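Local atomic coordinates of nucleoporin nup120 (Schizosaccharomyces pombe, PDB entry 4GQ2), a protein that serves as a structural component of the nuclear pore complex, whose subunits can also act as docking partners for transiently associated nuclear transport factors. Residues T127-I132 with I141-T146; G61-N66 with V116-S121; L84-V89 with V103-P108. One frame throughout, in Å; residues are numbered along the deposited sequence.

Interaction 1 of 3, residues T127-I132 with I141-T146; sequences TIIYAI and IRLSKT
I128, paired with R142 across the two strands, lays its CG2 branch over one face of the Y130 ring, 3.8 Å above the plane and offset toward the rim. The Y140 ring meets that same tyrosine at a steep angle, and Y130 OH is hydrogen-bonded to S180 O. The other branch of I128 faces R142: CG1 comes within 4.2 Å of R142 CG, the two side chains lying alongside and pointing the same way. R142 then runs extended to NE, carrying its flat guanidinium group on to a long, weak ion pair with D158. Backbone bonds join the strands: I129 N gives to I141 O at 2.7 Å, I141 N returns a bond to I129 O, and L143 N gives to T127 O at 2.8 Å. I141 O also takes a CA-H contact from I128. This is the antiparallel beta hairpin 126-133/138-143, whose strands are the inner two of a four-stranded sheet, consistent with one blade of the beta-propeller domain. The face opposite I128 and R142 is mostly apolar. There I129 CD1 crosses the end of L143, 3.8 Å from both CD1 and CD2, while T127, two residues before I129 on the same strand, brings CG2 to L143 CD1. With OG1 set beside the backbone N (chi1 -55°), T127 turns its methyl to the leucine and its hydroxyl to a weak bond with S65 OG. Cutting L143 back to an alanine would probably open a gap beside I129 CD1 and T127 CG2.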
loop_
_atom_site.group_PDB
_atom_site.type_symbol
_atom_site.label_atom_id
_atom_site.label_comp_id
_atom_site.label_asym_id
_atom_site.label_seq_id
_atom_site.Cartn_x
_atom_site.Cartn_y
_atom_site.Cartn_z
ATOM N N THR A 127 -8.956 -16.494 -30.697
ATOM C CA THR A 127 -9.654 -17.344 -29.741
ATOM C C THR A 127 -11.164 -17.191 -29.915
ATOM O O THR A 127 -11.669 -16.086 -30.123
ATOM C CB THR A 127 -9.245 -17.020 -28.282
ATOM O OG1 THR A 127 -7.821 -17.105 -28.148
ATOM C CG2 THR A 127 -9.876 -17.998 -27.301
ATOM N N ILE A 128 -11.868 -18.315 -29.817
ATOM C CA ILE A 128 -13.312 -18.390 -30.017
ATOM C C ILE A 128 -14.018 -18.743 -28.707
ATOM O O ILE A 128 -13.534 -19.581 -27.945
ATOM C CB ILE A 128 -13.640 -19.432 -31.122
ATOM C CG1 ILE A 128 -13.656 -18.768 -32.501
ATOM C CG2 ILE A 128 -14.966 -20.135 -30.879
ATOM C CD1 ILE A 128 -12.292 -18.605 -33.141
ATOM N N ILE A 129 -15.146 -18.087 -28.439
ATOM C CA ILE A 129 -16.025 -18.511 -27.350
ATOM C C ILE A 129 -17.400 -18.945 -27.867
ATOM O O ILE A 129 -18.072 -18.197 -28.585
ATOM C CB ILE A 129 -16.235 -17.411 -26.291
ATOM C CG1 ILE A 129 -14.899 -16.857 -25.811
ATOM C CG2 ILE A 129 -17.037 -17.955 -25.106
ATOM C CD1 ILE A 129 -15.028 -15.504 -25.149
ATOM N N TYR A 130 -17.798 -20.160 -27.494
ATOM C CA TYR A 130 -19.172 -20.623 -27.637
ATOM C C TYR A 130 -19.908 -20.358 -26.329
ATOM O O TYR A 130 -19.439 -20.756 -25.261
ATOM C CB TYR A 130 -19.215 -22.127 -27.907
ATOM C CG TYR A 130 -18.519 -22.596 -29.162
ATOM C CD1 TYR A 130 -19.169 -22.571 -30.399
ATOM C CD2 TYR A 130 -17.221 -23.097 -29.108
ATOM C CE1 TYR A 130 -18.532 -23.013 -31.551
ATOM C CE2 TYR A 130 -16.573 -23.538 -30.254
ATOM C CZ TYR A 130 -17.231 -23.496 -31.469
ATOM O OH TYR A 130 -16.587 -23.942 -32.600
ATOM N N ALA A 131 -21.061 -19.698 -26.418
ATOM C CA ALA A 131 -21.899 -19.426 -25.255
ATOM C C ALA A 131 -23.370 -19.699 -25.540
ATOM O O ALA A 131 -23.893 -19.312 -26.588
ATOM C CB ALA A 131 -21.709 -17.992 -24.787
ATOM N N ILE A 132 -24.025 -20.378 -24.600
ATOM C CA ILE A 132 -25.454 -20.672 -24.690
ATOM C C ILE A 132 -26.160 -20.069 -23.487
ATOM O O ILE A 132 -25.744 -20.253 -22.333
ATOM C CB ILE A 132 -25.735 -22.195 -24.771
ATOM C CG1 ILE A 132 -25.174 -22.779 -26.076
ATOM C CG2 ILE A 132 -27.229 -22.473 -24.672
ATOM C CD1 ILE A 132 -24.954 -24.279 -26.063
ATOM N N ILE A 141 -18.458 -16.169 -30.524
ATOM C CA ILE A 141 -17.730 -14.920 -30.285
ATOM C C ILE A 141 -16.242 -15.039 -30.595
ATOM O O ILE A 141 -15.543 -15.887 -30.029
ATOM C CB ILE A 141 -17.919 -14.420 -28.833
ATOM C CG1 ILE A 141 -19.398 -14.162 -28.536
ATOM C CG2 ILE A 141 -17.119 -13.146 -28.587
ATOM C CD1 ILE A 141 -19.731 -14.163 -27.056
ATOM N N ARG A 142 -15.766 -14.187 -31.500
ATOM C CA ARG A 142 -14.346 -14.126 -31.845
ATOM C C ARG A 142 -13.628 -13.065 -31.012
ATOM O O ARG A 142 -14.013 -11.898 -31.020
ATOM C CB ARG A 142 -14.151 -13.828 -33.330
ATOM C CG ARG A 142 -14.217 -15.034 -34.255
ATOM C CD ARG A 142 -13.574 -14.679 -35.589
ATOM N NE ARG A 142 -14.043 -15.490 -36.713
ATOM C CZ ARG A 142 -15.184 -15.288 -37.370
ATOM N NH1 ARG A 142 -16.013 -14.314 -37.010
ATOM N NH2 ARG A 142 -15.504 -16.075 -38.384
ATOM N N LEU A 143 -12.589 -13.483 -30.297
ATOM C CA LEU A 143 -11.839 -12.579 -29.433
ATOM C C LEU A 143 -10.687 -11.939 -30.174
ATOM O O LEU A 143 -9.905 -12.620 -30.839
ATOM C CB LEU A 143 -11.283 -13.323 -28.217
ATOM C CG LEU A 143 -12.243 -13.802 -27.128
ATOM C CD1 LEU A 143 -11.502 -14.707 -26.155
ATOM C CD2 LEU A 143 -12.885 -12.627 -26.403
ATOM N N SER A 144 -10.583 -10.625 -30.051
ATOM C CA SER A 144 -9.394 -9.921 -30.500
ATOM C C SER A 144 -8.499 -9.620 -29.296
ATOM O O SER A 144 -8.974 -9.130 -28.258
ATOM C CB SER A 144 -9.782 -8.636 -31.229
ATOM O OG SER A 144 -8.630 -7.923 -31.639
ATOM N N LYS A 145 -7.213 -9.932 -29.435
ATOM C CA LYS A 145 -6.209 -9.577 -28.427
ATOM C C LYS A 145 -6.174 -8.068 -28.167
ATOM O O LYS A 145 -5.891 -7.629 -27.052
ATOM C CB LYS A 145 -4.823 -10.077 -28.835
ATOM C CG LYS A 145 -4.663 -11.584 -28.727
ATOM C CD LYS A 145 -3.249 -12.033 -29.054
ATOM C CE LYS A 145 -3.122 -13.542 -28.917
ATOM N NZ LYS A 145 -1.723 -14.008 -29.116
ATOM N N THR A 146 -6.476 -7.291 -29.205
ATOM C CA THR A 146 -6.562 -5.831 -29.134
ATOM C C THR A 146 -7.476 -5.338 -28.015
ATOM O O THR A 146 -7.216 -4.295 -27.409
ATOM C CB THR A 146 -7.063 -5.259 -30.481
ATOM O OG1 THR A 146 -6.069 -5.480 -31.486
ATOM C CG2 THR A 146 -7.340 -3.765 -30.393
#

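Interaction 2 of 3, residues G61-N66 with V116-S121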
loop_
_atom_site.group_PDB
_atom_site.type_symbol
_atom_site.label_atom_id
_atom_site.label_comp_id
_atom_site.label_asym_id
_atom_site.label_seq_id
_atom_site.Cartn_x
_atom_site.Cartn_y
_atom_site.Cartn_z
ATOM N N GLY A 61 -14.067 -20.365 -15.221
ATOM C CA GLY A 61 -12.947 -21.207 -15.602
ATOM C C GLY A 61 -11.859 -20.392 -16.267
ATOM O O GLY A 61 -12.047 -19.209 -16.547
ATOM N N VAL A 62 -10.705 -21.013 -16.496
ATOM C CA VAL A 62 -9.663 -20.366 -17.281
ATOM C C VAL A 62 -9.229 -21.283 -18.419
ATOM O O VAL A 62 -9.033 -22.482 -18.228
ATOM C CB VAL A 62 -8.448 -19.805 -16.453
ATOM C CG1 VAL A 62 -8.824 -19.450 -15.019
ATOM C CG2 VAL A 62 -7.250 -20.736 -16.480
ATOM N N TYR A 63 -9.108 -20.691 -19.600
ATOM C CA TYR A 63 -8.732 -21.391 -20.813
ATOM C C TYR A 63 -7.373 -20.908 -21.291
ATOM O O TYR A 63 -7.106 -19.703 -21.323
ATOM C CB TYR A 63 -9.779 -21.141 -21.903
ATOM C CG TYR A 63 -9.430 -21.747 -23.236
ATOM C CD1 TYR A 63 -9.577 -23.116 -23.456
ATOM C CD2 TYR A 63 -8.945 -20.953 -24.281
ATOM C CE1 TYR A 63 -9.256 -23.682 -24.680
ATOM C CE2 TYR A 63 -8.622 -21.508 -25.508
ATOM C CZ TYR A 63 -8.777 -22.873 -25.702
ATOM O OH TYR A 63 -8.461 -23.440 -26.914
ATOM N N THR A 64 -6.524 -21.850 -21.684
ATOM C CA THR A 64 -5.210 -21.503 -22.216
ATOM C C THR A 64 -5.078 -21.862 -23.705
ATOM O O THR A 64 -5.295 -23.010 -24.097
ATOM C CB THR A 64 -4.068 -22.104 -21.357
ATOM O OG1 THR A 64 -2.799 -21.764 -21.931
ATOM C CG2 THR A 64 -4.196 -23.629 -21.232
ATOM N N SER A 65 -4.752 -20.855 -24.519
ATOM C CA SER A 65 -4.509 -21.029 -25.957
ATOM C C SER A 65 -3.068 -21.488 -26.153
ATOM O O SER A 65 -2.206 -20.718 -26.594
ATOM C CB SER A 65 -4.748 -19.718 -26.716
ATOM O OG SER A 65 -5.983 -19.116 -26.371
ATOM N N ASN A 66 -2.826 -22.758 -25.836
ATOM C CA ASN A 66 -1.477 -23.294 -25.619
ATOM C C ASN A 66 -0.491 -23.281 -26.798
ATOM O O ASN A 66 0.683 -23.613 -26.619
ATOM C CB ASN A 66 -1.551 -24.701 -24.995
ATOM C CG ASN A 66 -2.537 -25.614 -25.707
ATOM O OD1 ASN A 66 -3.692 -25.249 -25.939
ATOM N ND2 ASN A 66 -2.088 -26.820 -26.040
ATOM N N VAL A 116 -20.279 -22.125 -21.360
ATOM C CA VAL A 116 -19.179 -21.389 -21.984
ATOM C C VAL A 116 -18.086 -22.375 -22.395
ATOM O O VAL A 116 -17.613 -23.161 -21.582
ATOM C CB VAL A 116 -18.588 -20.311 -21.037
ATOM C CG1 VAL A 116 -17.484 -19.527 -21.732
ATOM C CG2 VAL A 116 -19.665 -19.353 -20.538
ATOM N N ALA A 117 -17.692 -22.326 -23.661
ATOM C CA ALA A 117 -16.681 -23.225 -24.187
ATOM C C ALA A 117 -15.743 -22.453 -25.101
ATOM O O ALA A 117 -16.172 -21.568 -25.841
ATOM C CB ALA A 117 -17.335 -24.379 -24.935
ATOM N N PHE A 118 -14.466 -22.802 -25.046
ATOM C CA PHE A 118 -13.432 -22.089 -25.780
ATOM C C PHE A 118 -12.775 -22.965 -26.840
ATOM O O PHE A 118 -12.693 -24.189 -26.692
ATOM C CB PHE A 118 -12.355 -21.611 -24.810
ATOM C CG PHE A 118 -12.709 -20.358 -24.060
ATOM C CD1 PHE A 118 -13.660 -20.375 -23.047
ATOM C CD2 PHE A 118 -12.056 -19.161 -24.343
ATOM C CE1 PHE A 118 -13.972 -19.216 -22.352
ATOM C CE2 PHE A 118 -12.361 -17.999 -23.646
ATOM C CZ PHE A 118 -13.323 -18.029 -22.652
ATOM N N SER A 119 -12.300 -22.327 -27.904
ATOM C CA SER A 119 -11.474 -22.991 -28.909
ATOM C C SER A 119 -10.521 -21.987 -29.556
ATOM O O SER A 119 -10.808 -20.790 -29.606
ATOM C CB SER A 119 -12.343 -23.664 -29.973
ATOM O OG SER A 119 -11.577 -24.584 -30.733
ATOM N N PHE A 120 -9.392 -22.484 -30.053
ATOM C CA PHE A 120 -8.358 -21.630 -30.627
ATOM C C PHE A 120 -7.951 -22.078 -32.031
ATOM O O PHE A 120 -7.657 -23.253 -32.249
ATOM C CB PHE A 120 -7.139 -21.600 -29.700
ATOM C CG PHE A 120 -6.039 -20.691 -30.167
ATOM C CD1 PHE A 120 -6.146 -19.311 -30.020
ATOM C CD2 PHE A 120 -4.888 -21.216 -30.747
ATOM C CE1 PHE A 120 -5.127 -18.473 -30.447
ATOM C CE2 PHE A 120 -3.867 -20.384 -31.179
ATOM C CZ PHE A 120 -3.987 -19.011 -31.028
ATOM N N SER A 121 -7.937 -21.124 -32.964
ATOM C CA SER A 121 -7.514 -21.350 -34.353
ATOM C C SER A 121 -6.049 -20.986 -34.550
ATOM O O SER A 121 -5.623 -19.883 -34.189
ATOM C CB SER A 121 -8.363 -20.519 -35.321
ATOM O OG SER A 121 -8.059 -19.135 -35.216
#
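Y63 and F118 hold together two strands that run almost parallel, 11° apart, yet share no hydrogen bond: their axes come no nearer than 8.1 Å because they belong to different sheets, packed face to face, consistent with adjacent blades of the beta-propeller. The tight end is reciprocal. F118 CB sits over the centre of the Y63 ring, 3.3 Å from Y63 CG, and Y63 CB lies over a face of the F118 ring, nearer its rim. Both are CH-pi contacts. The rings are near parallel, at 25°, but because the side chains slide past each other they barely overlap. F118 is buried, and the ring of W76 meets it as well. Toward F120 the contact thins out and is partly open to solvent. Y63 reaches obliquely over the other strand, its CG anti to the backbone N (chi1 176°) and its OH 3.4 Å from F120 N, at an angle too poor for a hydrogen bond; the same hydroxyl touches F120 CB. The F120 side chain crosses the tyrosine at about a right angle and receives S65 over one ring face, S65 CB standing 3.6 Å from F120 CD1.

Interaction 3 of 3, residues L84-V89 with V103-P108; sequences LTIFDV and VKIHFP
L84 and I105 form a hydrogen-bonded antiparallel pair, L84 N giving to I105 O at 2.9 Å and I105 N giving back to L84 O. Two residues on, I86 and V103 repeat the exchange, with I86 N to V103 O at 2.8 Å and V103 N to I86 O slightly longer. The strands run at 164° to each other. T85 and K104, the non-hydrogen-bonded pair between, bring their CA atoms to 4.4 Å, and T85 CA makes a CA-H contact with V103 O. These are neighbouring strands of a mixed five-stranded sheet, consistent with a blade of the beta-propeller; on the other side of strand 101-106, the K104 backbone bonds to L23 and L25 of the parallel strand 21-26. Side chains divide by face. T85 CG2 runs beside K104 CE at 4.1 Å, while T85 OG1 lies in plane at the edge of the F87 ring. On the other face I86 CD1 meets I105 CD1 at 3.9 Å, the two isoleucines crossing obliquely, and I86 CB packs against V103 CG1. Past the strand end, the F107 ring brings CE1 within 3.9 Å of L84 CB and meets Y139 edge-to-face.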
loop_
_atom_site.group_PDB
_atom_site.type_symbol
_atom_site.label_atom_id
_atom_site.label_comp_id
_atom_site.label_asym_id
_atom_site.label_seq_id
_atom_site.Cartn_x
_atom_site.Cartn_y
_atom_site.Cartn_z
ATOM N N LEU A 84 -20.895 -11.801 -19.178
ATOM C CA LEU A 84 -19.714 -12.656 -19.154
ATOM C C LEU A 84 -18.488 -11.744 -19.198
ATOM O O LEU A 84 -18.337 -10.943 -20.123
ATOM C CB LEU A 84 -19.739 -13.645 -20.328
ATOM C CG LEU A 84 -18.515 -14.283 -21.014
ATOM C CD1 LEU A 84 -17.438 -14.808 -20.076
ATOM C CD2 LEU A 84 -18.991 -15.408 -21.924
ATOM N N THR A 85 -17.634 -11.847 -18.183
ATOM C CA THR A 85 -16.421 -11.035 -18.123
ATOM C C THR A 85 -15.201 -11.881 -18.416
ATOM O O THR A 85 -15.153 -13.049 -18.042
ATOM C CB THR A 85 -16.224 -10.381 -16.747
ATOM O OG1 THR A 85 -15.973 -11.399 -15.768
ATOM C CG2 THR A 85 -17.450 -9.554 -16.350
ATOM N N ILE A 86 -14.222 -11.284 -19.092
ATOM C CA ILE A 86 -12.970 -11.973 -19.399
ATOM C C ILE A 86 -11.769 -11.158 -18.937
ATOM O O ILE A 86 -11.594 -10.010 -19.344
ATOM C CB ILE A 86 -12.823 -12.260 -20.909
ATOM C CG1 ILE A 86 -14.055 -12.994 -21.441
ATOM C CG2 ILE A 86 -11.558 -13.066 -21.179
ATOM C CD1 ILE A 86 -14.259 -12.858 -22.935
ATOM N N PHE A 87 -10.952 -11.771 -18.087
ATOM C CA PHE A 87 -9.713 -11.180 -17.598
ATOM C C PHE A 87 -8.506 -11.993 -18.075
ATOM O O PHE A 87 -8.499 -13.220 -17.980
ATOM C CB PHE A 87 -9.722 -11.158 -16.073
ATOM C CG PHE A 87 -10.594 -10.086 -15.472
ATOM C CD1 PHE A 87 -11.983 -10.195 -15.488
ATOM C CD2 PHE A 87 -10.018 -8.976 -14.850
ATOM C CE1 PHE A 87 -12.784 -9.207 -14.912
ATOM C CE2 PHE A 87 -10.809 -7.989 -14.275
ATOM C CZ PHE A 87 -12.198 -8.108 -14.298
ATOM N N ASP A 88 -7.486 -11.310 -18.586
ATOM C CA ASP A 88 -6.224 -11.961 -18.927
ATOM C C ASP A 88 -5.458 -12.289 -17.641
ATOM O O ASP A 88 -5.136 -11.401 -16.852
ATOM C CB ASP A 88 -5.386 -11.068 -19.849
ATOM C CG ASP A 88 -4.082 -11.729 -20.300
ATOM O OD1 ASP A 88 -3.686 -12.754 -19.713
ATOM O OD2 ASP A 88 -3.442 -11.221 -21.245
ATOM N N VAL A 89 -5.172 -13.570 -17.432
ATOM C CA VAL A 89 -4.491 -14.010 -16.216
ATOM C C VAL A 89 -3.165 -14.691 -16.533
ATOM O O VAL A 89 -2.658 -15.474 -15.723
ATOM C CB VAL A 89 -5.385 -14.933 -15.355
ATOM C CG1 VAL A 89 -6.632 -14.192 -14.892
ATOM C CG2 VAL A 89 -5.774 -16.191 -16.127
ATOM N N VAL A 103 -12.746 -7.430 -20.702
ATOM C CA VAL A 103 -13.949 -7.285 -21.509
ATOM C C VAL A 103 -15.177 -7.775 -20.766
ATOM O O VAL A 103 -15.114 -8.753 -20.023
ATOM C CB VAL A 103 -13.810 -7.857 -22.961
ATOM C CG1 VAL A 103 -12.581 -8.735 -23.124
ATOM C CG2 VAL A 103 -15.075 -8.574 -23.431
ATOM N N LYS A 104 -16.273 -7.044 -20.932
ATOM C CA LYS A 104 -17.560 -7.411 -20.363
ATOM C C LYS A 104 -18.584 -7.503 -21.493
ATOM O O LYS A 104 -18.837 -6.519 -22.200
ATOM C CB LYS A 104 -17.994 -6.396 -19.307
ATOM C CG LYS A 104 -19.421 -6.576 -18.807
ATOM C CD LYS A 104 -19.789 -5.560 -17.738
ATOM C CE LYS A 104 -18.894 -5.683 -16.515
ATOM N NZ LYS A 104 -19.420 -4.893 -15.372
ATOM N N ILE A 105 -19.151 -8.698 -21.646
ATOM C CA ILE A 105 -20.085 -9.006 -22.718
ATOM C C ILE A 105 -21.472 -9.152 -22.120
ATOM O O ILE A 105 -21.676 -9.942 -21.203
ATOM C CB ILE A 105 -19.668 -10.301 -23.448
ATOM C CG1 ILE A 105 -18.281 -10.117 -24.067
ATOM C CG2 ILE A 105 -20.682 -10.673 -24.521
ATOM C CD1 ILE A 105 -17.574 -11.386 -24.490
ATOM N N HIS A 106 -22.420 -8.376 -22.632
ATOM C CA HIS A 106 -23.803 -8.426 -22.158
ATOM C C HIS A 106 -24.636 -9.267 -23.071
ATOM O O HIS A 106 -24.442 -9.257 -24.295
ATOM C CB HIS A 106 -24.418 -7.035 -22.070
ATOM C CG HIS A 106 -23.640 -6.074 -21.214
ATOM N ND1 HIS A 106 -23.959 -5.831 -19.927
ATOM C CD2 HIS A 106 -22.536 -5.276 -21.507
ATOM C CE1 HIS A 106 -23.102 -4.926 -19.420
ATOM N NE2 HIS A 106 -22.229 -4.589 -20.388
ATOM N N PHE A 107 -25.573 -9.994 -22.463
ATOM C CA PHE A 107 -26.467 -10.912 -23.153
ATOM C C PHE A 107 -27.911 -10.544 -22.834
ATOM O O PHE A 107 -28.167 -9.924 -21.799
ATOM C CB PHE A 107 -26.192 -12.345 -22.696
ATOM C CG PHE A 107 -24.891 -12.901 -23.191
ATOM C CD1 PHE A 107 -23.703 -12.651 -22.508
ATOM C CD2 PHE A 107 -24.850 -13.685 -24.342
ATOM C CE1 PHE A 107 -22.504 -13.169 -22.966
ATOM C CE2 PHE A 107 -23.649 -14.204 -24.808
ATOM C CZ PHE A 107 -22.475 -13.945 -24.119
ATOM N N PRO A 108 -28.859 -10.916 -23.724
ATOM C CA PRO A 108 -30.284 -10.661 -23.479
ATOM C C PRO A 108 -30.867 -11.654 -22.482
ATOM O O PRO A 108 -31.953 -11.425 -21.939
ATOM C CB PRO A 108 -30.933 -10.868 -24.856
ATOM C CG PRO A 108 -29.822 -11.077 -25.830
ATOM C CD PRO A 108 -28.641 -11.545 -25.039
#

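Overall arrangement
From the N terminus, 61-66 comes first, on an edge strand, 59-64, of the five-stranded sheet. Interaction 3 then opens and closes within that same sheet before the chain reaches 116-121, where interaction 2 closes; the loop of interaction 2 encloses interaction 3. Interaction 1 follows in series, as a hairpin that succeeds strand 115-121 and bonds to it through I128 N to S119 O and Y130 N to A117 O. Interactions 1 and 3 each pair two strands within one sheet, and interaction 2 packs those two sheets together. Between those sheets the three contacts meet: I86 CD1 touches I129 CD1 at 3.5 Å, F107 reaches I141 and A131, and F118 packs on I129.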